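Local atomic coordinates of anthranilate-CoA ligase (Stigmatella aurantiaca, PDB entry 4WV3), a protein that belongs to the ANL superfamily of AMP-binding enzymes and combines a large AMP-binding domain with a smaller C-terminal domain. Residues L472-Q475 against I476-C480; E35-F38 against R39-S42; G205-E208 against S209-T212. All coordinates share one frame; numbering follows the deposited sequence.

Interaction 1. Residues L472-Q475 against I476-C480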
ATOM      1  N   LEU A 472      12.197 -30.564 -12.814  1.00 45.37           N
ATOM      2  CA  LEU A 472      11.965 -29.223 -12.283  1.00 36.57           C
ATOM      3  C   LEU A 472      12.482 -29.071 -10.856  1.00 33.37           C
ATOM      4  O   LEU A 472      13.141 -28.084 -10.529  1.00 37.06           O
ATOM      5  CB  LEU A 472      10.477 -28.873 -12.336  1.00 29.97           C
ATOM      6  CG  LEU A 472      10.120 -27.450 -11.906  1.00 25.62           C
ATOM      7  CD1 LEU A 472      10.684 -26.438 -12.893  1.00 23.07           C
ATOM      8  CD2 LEU A 472       8.617 -27.288 -11.761  1.00 24.69           C
ATOM      9  N   ILE A 473      12.173 -30.050 -10.010  1.00 31.45           N
ATOM     10  CA  ILE A 473      12.654 -30.059  -8.634  1.00 32.34           C
ATOM     11  C   ILE A 473      14.177 -30.056  -8.617  1.00 32.49           C
ATOM     12  O   ILE A 473      14.802 -29.338  -7.835  1.00 32.48           O
ATOM     13  CB  ILE A 473      12.144 -31.294  -7.867  1.00 29.35           C
ATOM     14  CG1 ILE A 473      10.615 -31.340  -7.883  1.00 27.34           C
ATOM     15  CG2 ILE A 473      12.664 -31.290  -6.438  1.00 24.58           C
ATOM     16  CD1 ILE A 473      10.034 -32.543  -7.174  1.00 15.84           C
ATOM     17  N   ARG A 474      14.766 -30.856  -9.497  1.00 30.49           N
ATOM     18  CA  ARG A 474      16.215 -30.953  -9.611  1.00 36.19           C
ATOM     19  C   ARG A 474      16.826 -29.638 -10.093  1.00 33.44           C
ATOM     20  O   ARG A 474      17.869 -29.212  -9.595  1.00 24.43           O
ATOM     21  CB  ARG A 474      16.592 -32.099 -10.552  1.00 42.36           C
ATOM     22  CG  ARG A 474      18.082 -32.265 -10.787  1.00 49.01           C
ATOM     23  CD  ARG A 474      18.370 -33.561 -11.529  1.00 60.05           C
ATOM     24  NE  ARG A 474      17.526 -33.713 -12.710  1.00 60.51           N
ATOM     25  CZ  ARG A 474      16.878 -34.830 -13.028  1.00 53.15           C
ATOM     26  NH1 ARG A 474      16.979 -35.901 -12.254  1.00 50.50           N
ATOM     27  NH2 ARG A 474      16.131 -34.877 -14.122  1.00 53.55           N
ATOM     28  N   GLN A 475      16.169 -28.996 -11.056  1.00 30.86           N
ATOM     29  CA  GLN A 475      16.634 -27.715 -11.583  1.00 30.33           C
ATOM     30  C   GLN A 475      16.616 -26.632 -10.510  1.00 27.70           C
ATOM     31  O   GLN A 475      17.587 -25.895 -10.343  1.00 29.91           O
ATOM     32  CB  GLN A 475      15.783 -27.277 -12.777  1.00 32.89           C
ATOM     33  CG  GLN A 475      15.949 -28.140 -14.017  1.00 33.13           C
ATOM     34  CD  GLN A 475      15.093 -27.665 -15.175  1.00 41.90           C
ATOM     35  OE1 GLN A 475      14.665 -26.511 -15.214  1.00 39.57           O
ATOM     36  NE2 GLN A 475      14.835 -28.556 -16.125  1.00 40.63           N
ATOM     37  N   ILE A 476      15.503 -26.541  -9.788  1.00 28.00           N
ATOM     38  CA  ILE A 476      15.364 -25.573  -8.706  1.00 28.01           C
ATOM     39  C   ILE A 476      16.366 -25.867  -7.593  1.00 25.78           C
ATOM     40  O   ILE A 476      16.951 -24.953  -7.009  1.00 21.65           O
ATOM     41  CB  ILE A 476      13.928 -25.568  -8.137  1.00 29.33           C
ATOM     42  CG1 ILE A 476      12.938 -25.096  -9.203  1.00 25.96           C
ATOM     43  CG2 ILE A 476      13.834 -24.679  -6.909  1.00 22.76           C
ATOM     44  CD1 ILE A 476      11.506 -25.022  -8.716  1.00 23.49           C
ATOM     45  N   THR A 477      16.569 -27.152  -7.315  1.00 26.35           N
ATOM     46  CA  THR A 477      17.526 -27.578  -6.300  1.00 25.46           C
ATOM     47  C   THR A 477      18.950 -27.186  -6.680  1.00 26.80           C
ATOM     48  O   THR A 477      19.684 -26.622  -5.869  1.00 27.38           O
ATOM     49  CB  THR A 477      17.464 -29.102  -6.075  1.00 27.27           C
ATOM     50  OG1 THR A 477      16.144 -29.471  -5.659  1.00 27.82           O
ATOM     51  CG2 THR A 477      18.464 -29.528  -5.012  1.00 20.02           C
ATOM     52  N   ASP A 478      19.334 -27.483  -7.918  1.00 28.32           N
ATOM     53  CA  ASP A 478      20.677 -27.170  -8.396  1.00 34.05           C
ATOM     54  C   ASP A 478      20.895 -25.664  -8.523  1.00 31.51           C
ATOM     55  O   ASP A 478      22.022 -25.180  -8.419  1.00 32.25           O
ATOM     56  CB  ASP A 478      20.950 -27.859  -9.735  1.00 27.77           C
ATOM     57  CG  ASP A 478      20.908 -29.371  -9.631  1.00 38.55           C
ATOM     58  OD1 ASP A 478      21.027 -29.895  -8.502  1.00 39.60           O
ATOM     59  OD2 ASP A 478      20.757 -30.037 -10.678  1.00 34.57           O
ATOM     60  N   HIS A 479      19.811 -24.930  -8.747  1.00 29.66           N
ATOM     61  CA  HIS A 479      19.878 -23.479  -8.849  1.00 26.00           C
ATOM     62  C   HIS A 479      20.159 -22.851  -7.487  1.00 31.46           C
ATOM     63  O   HIS A 479      20.861 -21.845  -7.389  1.00 32.04           O
ATOM     64  CB  HIS A 479      18.574 -22.926  -9.427  1.00 23.45           C
ATOM     65  CG  HIS A 479      18.519 -21.432  -9.479  1.00 28.37           C
ATOM     66  ND1 HIS A 479      19.408 -20.679 -10.217  1.00 38.35           N
ATOM     67  CD2 HIS A 479      17.682 -20.550  -8.885  1.00 25.06           C
ATOM     68  CE1 HIS A 479      19.119 -19.398 -10.075  1.00 32.58           C
ATOM     69  NE2 HIS A 479      18.076 -19.292  -9.272  1.00 30.54           N
ATOM     70  N   CYS A 480      19.611 -23.455  -6.438  1.00 26.12           N
ATOM     71  CA  CYS A 480      19.805 -22.958  -5.080  1.00 23.70           C
ATOM     72  C   CYS A 480      21.185 -23.318  -4.541  1.00 30.07           C
ATOM     73  O   CYS A 480      21.716 -22.639  -3.662  1.00 32.48           O
ATOM     74  CB  CYS A 480      18.718 -23.500  -4.149  1.00 24.98           C
ATOM     75  SG  CYS A 480      17.067 -22.852  -4.483  1.00 29.64           S
TER
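Thr477 meets Ile473 one turn back along helix 470-483 and bonds twice to the same carbonyl oxygen. Its backbone N donates to Ile473 O at 2.9 Å, the regular helical bond. Its hydroxyl is a second donor, with Thr477 OG1 2.6 Å from Ile473 O and 38° above the carbonyl plane, on the face opposite the one the amide uses. Rotation about chi1 (-59°) turns OG1 opposite the Thr477 carbonyl carbon and back over the preceding turn, where it also passes Ile473 CG2 at 4.0 Å. Next round the helix, Asp478 N donates to Arg474 O at 2.8 Å. The two side chains run side by side in the same direction, guanidinium and carboxylate planes 31° apart, yet the touch is made by methylene: Arg474 CG lies 3.5 Å from Asp478 OD2. The charged ends stay separate, Arg474 NE being 5.3 Å from Asp478 OD2, too far apart for a salt bridge, so any attraction is long-range and probably weak. On the buried side Ile476 extends its CD1 to 4.2 Å from Leu472 CG. Both belong to the apolar face of the helix, which packs on Ile493 and Phe495 of strand 492-496 and on Ile460 and Leu462 of strand 454-462, forming a beta-alpha-beta unit of the C-terminal domain. Leu433 of helix 426-433 also covers Ile476. Further out, Gln475 OE1 bonds to His436 NE2, and His479 NE2 bonds to Thr432 O, tying a second flank of the helix to the end of helix 426-433 and the loop after it. The chemistry thus divides round the helix: aliphatic contact inward, a threonine hydroxyl satisfied by its own helix, and a loosely matched Arg-Asp pair outside.

Interaction 2. Residues E35-F38 against R39-S42; sequences EMTF and RQVS
Gln40 OE1 accepts two bonds where strand 35-37 turns into helix 38-54. Thr37 N donates to Gln40 OE1 at 2.9 Å, with an N-H...O angle of 160° and the donor tilted from the amide plane, and a water that lies 3.0 Å from Gln40 OE1 donates as well. The same water donates to Glu35 O, so the amide oxygen is joined to the strand both directly and through solvent. In the other direction, Gln40 N donates to Thr37 OG1 at 3.2 Å. The two reciprocal bonds make a capping box, with Thr37 as the N-cap residue. Thr37 has chi1 at 67°, which sets OG1 between its backbone N and carbonyl carbon and brings it within reach of the Gln40 amide, while its methyl CG2 passes 3.7 Å from Gln40 OE1. The glutamine chain, extended beyond CG, runs back across the threonine, with Gln40 CG 3.3 Å from Thr37 OG1. Regular helical bonding starts alongside: Val41 N donates to Thr37 O and Ser42 N to Phe38 O. Beside this polar cap lies an apolar contact, Met36 CB to Val41 CG2 at 3.7 Å. The bend at chi3 of Met36 curls its methyl CE against the Gln40 backbone, 3.4 Å from Gln40 O. The box therefore gives the Gln40 amide, in the first turn of the helix, a side-chain acceptor and probably helps set the direction in which the chain leaves the strand. Strand 35-37 is an outermost strand of a mixed sheet and pairs antiparallel with strand 27-30, whose Leu29 touches both Met36 and Val41. Leu16 of helix 14-17 covers Phe38, Val41 and Ser42, and the Phe38 ring meets Trp232 of helix 221-234 at a steep angle.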
ATOM      1  N   GLU A  35     -15.880  10.347 -15.697  1.00 22.04           N
ATOM      2  CA  GLU A  35     -14.719  11.223 -15.776  1.00 22.40           C
ATOM      3  C   GLU A  35     -15.068  12.573 -15.166  1.00 23.68           C
ATOM      4  O   GLU A  35     -16.105  13.154 -15.484  1.00 31.18           O
ATOM      5  CB  GLU A  35     -14.267  11.404 -17.225  1.00 26.71           C
ATOM      6  CG  GLU A  35     -13.688  10.155 -17.862  1.00 32.59           C
ATOM      7  CD  GLU A  35     -13.217  10.394 -19.284  1.00 46.41           C
ATOM      8  OE1 GLU A  35     -13.174  11.569 -19.710  1.00 38.06           O
ATOM      9  OE2 GLU A  35     -12.893   9.407 -19.977  1.00 47.96           O
ATOM     10  N   MET A  36     -14.206  13.070 -14.288  1.00 20.75           N
ATOM     11  CA  MET A  36     -14.468  14.333 -13.612  1.00 19.98           C
ATOM     12  C   MET A  36     -13.317  15.321 -13.763  1.00 17.28           C
ATOM     13  O   MET A  36     -12.151  14.930 -13.818  1.00 15.75           O
ATOM     14  CB  MET A  36     -14.758  14.100 -12.126  1.00 17.01           C
ATOM     15  CG  MET A  36     -15.894  13.130 -11.856  1.00 22.80           C
ATOM     16  SD  MET A  36     -16.353  13.074 -10.113  1.00 25.37           S
ATOM     17  CE  MET A  36     -17.045  14.710  -9.895  1.00 16.59           C
ATOM     18  N   THR A  37     -13.659  16.602 -13.832  1.00 13.06           N
ATOM     19  CA  THR A  37     -12.661  17.660 -13.821  1.00 16.19           C
ATOM     20  C   THR A  37     -12.393  18.062 -12.377  1.00 14.96           C
ATOM     21  O   THR A  37     -13.119  17.654 -11.473  1.00 16.66           O
ATOM     22  CB  THR A  37     -13.135  18.893 -14.608  1.00 18.64           C
ATOM     23  OG1 THR A  37     -14.247  19.497 -13.932  1.00 18.72           O
ATOM     24  CG2 THR A  37     -13.554  18.499 -16.016  1.00 13.38           C
ATOM     25  N   PHE A  38     -11.351  18.859 -12.160  1.00 14.25           N
ATOM     26  CA  PHE A  38     -11.018  19.321 -10.817  1.00 14.99           C
ATOM     27  C   PHE A  38     -12.150  20.143 -10.205  1.00 17.82           C
ATOM     28  O   PHE A  38     -12.389  20.084  -8.999  1.00 19.52           O
ATOM     29  CB  PHE A  38      -9.720  20.133 -10.827  1.00 12.80           C
ATOM     30  CG  PHE A  38      -8.480  19.296 -10.966  1.00 14.65           C
ATOM     31  CD1 PHE A  38      -7.893  18.714  -9.855  1.00 15.62           C
ATOM     32  CD2 PHE A  38      -7.897  19.096 -12.207  1.00 17.99           C
ATOM     33  CE1 PHE A  38      -6.750  17.945  -9.978  1.00 16.26           C
ATOM     34  CE2 PHE A  38      -6.753  18.328 -12.337  1.00 14.38           C
ATOM     35  CZ  PHE A  38      -6.179  17.752 -11.221  1.00 15.97           C
ATOM     36  N   ARG A  39     -12.848  20.905 -11.044  1.00 17.77           N
ATOM     37  CA  ARG A  39     -13.977  21.708 -10.587  1.00 19.43           C
ATOM     38  C   ARG A  39     -15.139  20.819 -10.158  1.00 16.10           C
ATOM     39  O   ARG A  39     -15.769  21.058  -9.128  1.00 18.36           O
ATOM     40  CB  ARG A  39     -14.429  22.677 -11.684  1.00 17.06           C
ATOM     41  CG  ARG A  39     -15.648  23.511 -11.315  1.00 14.01           C
ATOM     42  CD  ARG A  39     -15.405  24.308 -10.045  1.00 15.07           C
ATOM     43  NE  ARG A  39     -14.344  25.296 -10.210  1.00 21.95           N
ATOM     44  CZ  ARG A  39     -13.780  25.960  -9.207  1.00 29.45           C
ATOM     45  NH1 ARG A  39     -14.169  25.734  -7.959  1.00 19.77           N
ATOM     46  NH2 ARG A  39     -12.821  26.844  -9.447  1.00 20.01           N
ATOM     47  N   GLN A  40     -15.413  19.790 -10.954  1.00 15.23           N
ATOM     48  CA  GLN A  40     -16.500  18.860 -10.669  1.00 18.06           C
ATOM     49  C   GLN A  40     -16.240  18.062  -9.396  1.00 17.00           C
ATOM     50  O   GLN A  40     -17.157  17.815  -8.612  1.00 16.05           O
ATOM     51  CB  GLN A  40     -16.722  17.917 -11.852  1.00 17.96           C
ATOM     52  CG  GLN A  40     -17.276  18.611 -13.085  1.00 17.92           C
ATOM     53  CD  GLN A  40     -17.284  17.719 -14.308  1.00 13.62           C
ATOM     54  OE1 GLN A  40     -16.478  16.797 -14.425  1.00 16.53           O
ATOM     55  NE2 GLN A  40     -18.201  17.990 -15.227  1.00 14.96           N
ATOM     56  N   VAL A  41     -14.989  17.659  -9.199  1.00 13.52           N
ATOM     57  CA  VAL A  41     -14.596  16.952  -7.986  1.00 15.11           C
ATOM     58  C   VAL A  41     -14.764  17.861  -6.774  1.00 17.93           C
ATOM     59  O   VAL A  41     -15.276  17.439  -5.736  1.00 13.68           O
ATOM     60  CB  VAL A  41     -13.135  16.463  -8.062  1.00 13.19           C
ATOM     61  CG1 VAL A  41     -12.690  15.902  -6.722  1.00 14.29           C
ATOM     62  CG2 VAL A  41     -12.983  15.419  -9.154  1.00 18.85           C
ATOM     63  N   SER A  42     -14.340  19.113  -6.917  1.00 16.70           N
ATOM     64  CA  SER A  42     -14.444  20.082  -5.833  1.00 19.16           C
ATOM     65  C   SER A  42     -15.900  20.381  -5.490  1.00 19.41           C
ATOM     66  O   SER A  42     -16.256  20.493  -4.318  1.00 19.91           O
ATOM     67  CB  SER A  42     -13.714  21.376  -6.195  1.00 14.33           C
ATOM     68  OG  SER A  42     -13.843  22.333  -5.158  1.00 10.50           O
TER
HETATM   69  O   HOH W   1     -16.079  15.760 -17.236  1.00 31.74           O

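Interaction 3. Residues G205-E208 against S209-T212; sequences GLRE and SDRT
Arg207 and Asp210 cross obliquely at the two ends of a type I beta turn, and the carboxylate reaches back to the arginine's backbone rather than to its guanidinium. Asp210 OD2 accepts from Arg207 N at 3.0 Å, met on its anti side and 27° out of the carboxylate plane. The return bond, Asp210 N to Arg207 O at 3.1 Å, closes the turn, with the donor well above the carbonyl plane. With chi1 at 50°, Arg207 carries CG over the turn, 3.2 Å from Asp210 OD2 and 3.6 Å from Ser209 OG. The guanidinium lies nearly parallel to the carboxylate, their planes 17° apart, but is displaced: Arg207 NE stays 4.0 Å from Asp210 OD2, and no N-H points at the oxygen. The salt bridge of Asp210 OD2 is instead with Arg288, while OD1 bonds to Thr261. Leu206, itself buried, places CD2 3.6 Å from Asp210 OD2 and 4.0 Å from Thr212 CG2. The turn follows helix 191-204, which Gly205 terminates as the first residue beyond it, with positive phi, and leads into strand 211-214 of the mixed sheet. That strand runs parallel between strands 237-239 and 262-265; Leu206 packs on Ile262 and Tyr264 of the latter and on Phe230 of helix 221-234.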
ATOM      1  N   GLY A 205       9.403  12.356  -9.227  1.00 16.39           N
ATOM      2  CA  GLY A 205       9.440  13.379 -10.253  1.00 13.52           C
ATOM      3  C   GLY A 205       8.105  13.577 -10.943  1.00 16.76           C
ATOM      4  O   GLY A 205       8.053  13.826 -12.147  1.00 18.18           O
ATOM      5  N   LEU A 206       7.022  13.461 -10.179  1.00 19.14           N
ATOM      6  CA  LEU A 206       5.683  13.691 -10.710  1.00 18.67           C
ATOM      7  C   LEU A 206       5.514  15.123 -11.198  1.00 22.67           C
ATOM      8  O   LEU A 206       5.944  16.069 -10.538  1.00 22.46           O
ATOM      9  CB  LEU A 206       4.617  13.378  -9.658  1.00 17.93           C
ATOM     10  CG  LEU A 206       4.102  11.941  -9.605  1.00 19.63           C
ATOM     11  CD1 LEU A 206       2.964  11.823  -8.606  1.00 18.31           C
ATOM     12  CD2 LEU A 206       3.655  11.488 -10.985  1.00 17.72           C
ATOM     13  N   ARG A 207       4.884  15.273 -12.357  1.00 22.05           N
ATOM     14  CA  ARG A 207       4.640  16.589 -12.934  1.00 16.13           C
ATOM     15  C   ARG A 207       3.207  16.711 -13.447  1.00 17.03           C
ATOM     16  O   ARG A 207       2.457  15.736 -13.458  1.00 17.00           O
ATOM     17  CB  ARG A 207       5.651  16.881 -14.046  1.00 16.00           C
ATOM     18  CG  ARG A 207       5.785  15.774 -15.078  1.00 21.84           C
ATOM     19  CD  ARG A 207       7.197  15.717 -15.640  1.00 21.94           C
ATOM     20  NE  ARG A 207       7.336  14.700 -16.678  1.00 24.41           N
ATOM     21  CZ  ARG A 207       8.501  14.279 -17.161  1.00 25.15           C
ATOM     22  NH1 ARG A 207       9.636  14.783 -16.695  1.00 24.36           N
ATOM     23  NH2 ARG A 207       8.533  13.351 -18.107  1.00 23.39           N
ATOM     24  N   GLU A 208       2.836  17.917 -13.866  1.00 20.34           N
ATOM     25  CA  GLU A 208       1.465  18.213 -14.277  1.00 26.05           C
ATOM     26  C   GLU A 208       1.023  17.420 -15.510  1.00 26.34           C
ATOM     27  O   GLU A 208      -0.158  17.101 -15.664  1.00 23.05           O
ATOM     28  CB  GLU A 208       1.306  19.721 -14.513  1.00 24.31           C
ATOM     29  CG  GLU A 208      -0.100  20.171 -14.882  1.00 31.43           C
ATOM     30  CD  GLU A 208      -0.312  20.253 -16.382  1.00 35.61           C
ATOM     31  OE1 GLU A 208       0.692  20.258 -17.124  1.00 37.92           O
ATOM     32  OE2 GLU A 208      -1.481  20.311 -16.817  1.00 36.05           O
ATOM     33  N   SER A 209       1.975  17.090 -16.378  1.00 24.72           N
ATOM     34  CA  SER A 209       1.670  16.362 -17.606  1.00 16.06           C
ATOM     35  C   SER A 209       1.480  14.864 -17.367  1.00 19.55           C
ATOM     36  O   SER A 209       1.060  14.136 -18.264  1.00 23.46           O
ATOM     37  CB  SER A 209       2.767  16.589 -18.646  1.00 11.90           C
ATOM     38  OG  SER A 209       4.028  16.172 -18.153  1.00 20.34           O
ATOM     39  N   ASP A 210       1.791  14.410 -16.156  1.00 16.42           N
ATOM     40  CA  ASP A 210       1.692  12.991 -15.822  1.00 16.71           C
ATOM     41  C   ASP A 210       0.257  12.523 -15.604  1.00 20.96           C
ATOM     42  O   ASP A 210      -0.656  13.328 -15.417  1.00 18.20           O
ATOM     43  CB  ASP A 210       2.527  12.668 -14.579  1.00 16.57           C
ATOM     44  CG  ASP A 210       3.992  12.451 -14.899  1.00 18.58           C
ATOM     45  OD1 ASP A 210       4.293  11.876 -15.967  1.00 17.30           O
ATOM     46  OD2 ASP A 210       4.843  12.853 -14.079  1.00 17.30           O
ATOM     47  N   ARG A 211       0.076  11.206 -15.636  1.00 20.22           N
ATOM     48  CA  ARG A 211      -1.203  10.581 -15.328  1.00 16.00           C
ATOM     49  C   ARG A 211      -0.948   9.264 -14.607  1.00 16.31           C
ATOM     50  O   ARG A 211      -0.354   8.346 -15.170  1.00 15.78           O
ATOM     51  CB  ARG A 211      -2.010  10.340 -16.601  1.00 15.00           C
ATOM     52  CG  ARG A 211      -3.292   9.553 -16.381  1.00 19.60           C
ATOM     53  CD  ARG A 211      -4.129   9.524 -17.648  1.00 20.67           C
ATOM     54  NE  ARG A 211      -4.473  10.871 -18.090  1.00 28.07           N
ATOM     55  CZ  ARG A 211      -5.094  11.149 -19.231  1.00 24.37           C
ATOM     56  NH1 ARG A 211      -5.440  10.170 -20.056  1.00 27.45           N
ATOM     57  NH2 ARG A 211      -5.366  12.407 -19.548  1.00 22.35           N
ATOM     58  N   THR A 212      -1.392   9.179 -13.358  1.00 14.18           N
ATOM     59  CA  THR A 212      -1.100   8.017 -12.527  1.00 12.83           C
ATOM     60  C   THR A 212      -2.162   6.928 -12.625  1.00 12.44           C
ATOM     61  O   THR A 212      -3.330   7.199 -12.906  1.00 11.48           O
ATOM     62  CB  THR A 212      -0.942   8.409 -11.044  1.00 12.84           C
ATOM     63  OG1 THR A 212      -2.142   9.046 -10.587  1.00  8.30           O
ATOM     64  CG2 THR A 212       0.237   9.353 -10.861  1.00  9.57           C
TER

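Interactions 2 and 3 both lie in the AMP-binding enzyme family region and reach the same mixed sheet, through strands 35-37 and 211-214. Their centres are about 17 Å apart and their nearest atoms about 7 Å. Lys26 bridges this gap: its backbone bonds to Phe38, and its NZ forms a salt bridge with Glu208. Helix 221-234 also serves both, meeting Phe38 through Trp232 and Leu206 through Phe230. Interaction 1 belongs to the C-terminal domain, its centre about 54 Å from that of interaction 2 and 44 Å from that of interaction 3. The Leu206 side chain lies about 12 Å from the bound 5'-O-[(S)-[(2-aminobenzoyl)oxy](hydroxy)phosphoryl]adenosine.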